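Local coordinates for protein Pcdhgb2 (Mus musculus, PDB 5SZR) that is a clustered protocadherin that probably mediates calcium-dependent cell adhesion and may help establish and maintain specific neuronal connections in the brain, at residues G378-G383 and A401-L406. Residues are numbered along the deposited sequence; the frame is centred on the assembly and turned at random.
Sequences GLFSLG and ARQRLL. With MAN (alpha-D-mannopyranose), chain B.
Phe380, Gln403 and Leu405 carry most of this contact, which joins the two facing sheets of the Greek-key beta-sandwich in the last of the four cadherin domains of this fragment. Strand 380-382 is an outermost strand of one sheet and 402-410 an inner strand of the other. The evidence for sheet-on-sheet packing is the spacing: the CA atoms of Phe380 and Leu405 are 8.6 Å apart, too far for backbone pairing, and the contact is made by side chains. With its CG anti to the carbonyl carbon (chi1 -64°), Phe380 directs its ring at Gln403; Gln403 CB meets Phe380 CE2 at 3.8 Å, at the edge of the ring and close to its plane. One face of the same ring lies against CG of Leu379, offset toward the rim. At the root of the same side chain, Phe380 CB meets Leu405 CD1 at 4.0 Å, a purely apolar contact, and Leu425 and Thr391 border the phenylalanine from the two sheets. Gln403 is buried, yet each end of its amide has a hydrogen-bond partner: OE1 bonds Ser375 OG, and NE2 bonds the carbonyl oxygen of Ser400. These two bonds should fix the rotation of the amide, whose plane stands 59° from that of the phenyl ring. The serine hydroxyl also bonds Arg404 N, tying the strand to the loop after 368-374. CB of Arg404 points away from the interface, and its NH1 makes a weak hydrogen bond to O4 of a mannose attached to the protein. A bend at chi2 (-76°) folds the glutamine chain so that Gln403 CD lies 3.7 Å from Leu379 CD2.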
loop_
_atom_site.group_PDB
_atom_site.type_symbol
_atom_site.label_atom_id
_atom_site.label_comp_id
_atom_site.label_asym_id
_atom_site.label_seq_id
_atom_site.Cartn_x
_atom_site.Cartn_y
_atom_site.Cartn_z
ATOM N N GLY A 378 35.528 -1.948 -67.204
ATOM C CA GLY A 378 36.432 -3.061 -67.049
ATOM C C GLY A 378 37.890 -2.725 -67.282
ATOM O O GLY A 378 38.759 -3.516 -66.899
ATOM N N LEU A 379 38.179 -1.586 -67.910
ATOM C CA LEU A 379 39.565 -1.145 -68.010
ATOM C C LEU A 379 40.122 -0.795 -66.637
ATOM O O LEU A 379 41.248 -1.177 -66.296
ATOM C CB LEU A 379 39.669 0.056 -68.949
ATOM C CG LEU A 379 41.090 0.574 -69.148
ATOM C CD1 LEU A 379 41.944 -0.519 -69.771
ATOM C CD2 LEU A 379 41.092 1.825 -70.010
ATOM N N PHE A 380 39.344 -0.070 -65.837
ATOM C CA PHE A 380 39.716 0.299 -64.484
ATOM C C PHE A 380 38.787 -0.384 -63.493
ATOM O O PHE A 380 37.594 -0.575 -63.759
ATOM C CB PHE A 380 39.650 1.815 -64.273
ATOM C CG PHE A 380 40.628 2.589 -65.103
ATOM C CD1 PHE A 380 41.964 2.658 -64.743
ATOM C CD2 PHE A 380 40.213 3.262 -66.245
ATOM C CE1 PHE A 380 42.870 3.378 -65.508
ATOM C CE2 PHE A 380 41.112 3.981 -67.013
ATOM C CZ PHE A 380 42.440 4.039 -66.643
ATOM N N SER A 381 39.343 -0.749 -62.342
ATOM C CA SER A 381 38.573 -1.266 -61.225
ATOM C C SER A 381 38.591 -0.259 -60.084
ATOM O O SER A 381 39.511 0.555 -59.961
ATOM C CB SER A 381 39.126 -2.611 -60.744
ATOM O OG SER A 381 40.361 -2.434 -60.072
ATOM N N LEU A 382 37.559 -0.326 -59.241
ATOM C CA LEU A 382 37.386 0.602 -58.127
ATOM C C LEU A 382 37.101 -0.204 -56.867
ATOM O O LEU A 382 36.064 -0.869 -56.772
ATOM C CB LEU A 382 36.260 1.597 -58.413
ATOM C CG LEU A 382 35.943 2.585 -57.288
ATOM C CD1 LEU A 382 37.166 3.430 -56.958
ATOM C CD2 LEU A 382 34.762 3.463 -57.663
ATOM N N GLY A 383 38.024 -0.154 -55.908
ATOM C CA GLY A 383 37.879 -0.895 -54.668
ATOM C C GLY A 383 36.627 -0.521 -53.903
ATOM O O GLY A 383 36.460 0.636 -53.503
ATOM N N ALA A 401 43.098 6.936 -75.490
ATOM C CA ALA A 401 44.094 7.473 -74.567
ATOM C C ALA A 401 43.434 8.219 -73.412
ATOM O O ALA A 401 43.880 8.114 -72.263
ATOM C CB ALA A 401 45.066 8.386 -75.314
ATOM N N ARG A 402 42.377 8.978 -73.696
ATOM C CA ARG A 402 41.646 9.709 -72.670
ATOM C C ARG A 402 40.524 8.841 -72.119
ATOM O O ARG A 402 39.709 8.312 -72.882
ATOM C CB ARG A 402 41.065 11.008 -73.230
ATOM C CG ARG A 402 42.090 12.039 -73.677
ATOM C CD ARG A 402 41.405 13.377 -73.920
ATOM N NE ARG A 402 40.591 13.762 -72.766
ATOM C CZ ARG A 402 40.890 14.753 -71.932
ATOM N NH1 ARG A 402 41.981 15.482 -72.132
ATOM N NH2 ARG A 402 40.090 15.023 -70.905
ATOM N N GLN A 403 40.478 8.709 -70.795
ATOM C CA GLN A 403 39.458 7.925 -70.116
ATOM C C GLN A 403 38.795 8.772 -69.040
ATOM O O GLN A 403 39.400 9.702 -68.499
ATOM C CB GLN A 403 40.051 6.656 -69.492
ATOM C CG GLN A 403 40.607 5.678 -70.511
ATOM C CD GLN A 403 39.516 4.920 -71.233
ATOM O OE1 GLN A 403 38.401 4.783 -70.723
ATOM N NE2 GLN A 403 39.827 4.421 -72.425
ATOM N N ARG A 404 37.547 8.441 -68.729
ATOM C CA ARG A 404 36.777 9.211 -67.762
ATOM C C ARG A 404 35.948 8.282 -66.892
ATOM O O ARG A 404 35.223 7.426 -67.409
ATOM C CB ARG A 404 35.869 10.218 -68.467
ATOM C CG ARG A 404 34.881 10.912 -67.552
ATOM C CD ARG A 404 33.972 11.819 -68.359
ATOM N NE ARG A 404 32.996 12.511 -67.527
ATOM C CZ ARG A 404 31.873 11.961 -67.079
ATOM N NH1 ARG A 404 31.041 12.674 -66.332
ATOM N NH2 ARG A 404 31.581 10.699 -67.370
ATOM N N LEU A 405 36.056 8.462 -65.574
ATOM C CA LEU A 405 35.280 7.722 -64.587
ATOM C C LEU A 405 34.484 8.699 -63.733
ATOM O O LEU A 405 35.031 9.702 -63.260
ATOM C CB LEU A 405 36.181 6.885 -63.672
ATOM C CG LEU A 405 36.923 5.630 -64.129
ATOM C CD1 LEU A 405 37.614 5.012 -62.925
ATOM C CD2 LEU A 405 35.989 4.627 -64.764
ATOM N N LEU A 406 33.201 8.400 -63.524
ATOM C CA LEU A 406 32.361 9.130 -62.579
ATOM C C LEU A 406 32.105 8.207 -61.395
ATOM O O LEU A 406 31.379 7.216 -61.521
ATOM C CB LEU A 406 31.053 9.585 -63.226
ATOM C CG LEU A 406 30.037 10.221 -62.266
ATOM C CD1 LEU A 406 30.649 11.416 -61.547
ATOM C CD2 LEU A 406 28.763 10.630 -62.995
HETATM C C1 MAN B . 32.528 15.143 -62.572
HETATM C C2 MAN B . 31.016 15.030 -62.375
HETATM C C3 MAN B . 30.340 14.891 -63.742
HETATM C C4 MAN B . 30.724 16.057 -64.667
HETATM C C5 MAN B . 32.255 16.168 -64.801
HETATM C C6 MAN B . 32.677 17.442 -65.528
HETATM O O2 MAN B . 30.487 16.224 -61.783
HETATM O O3 MAN B . 28.920 14.793 -63.639
HETATM O O4 MAN B . 30.164 15.850 -65.953
HETATM O O5 MAN B . 32.888 16.181 -63.478
HETATM O O6 MAN B . 34.094 17.434 -65.693
#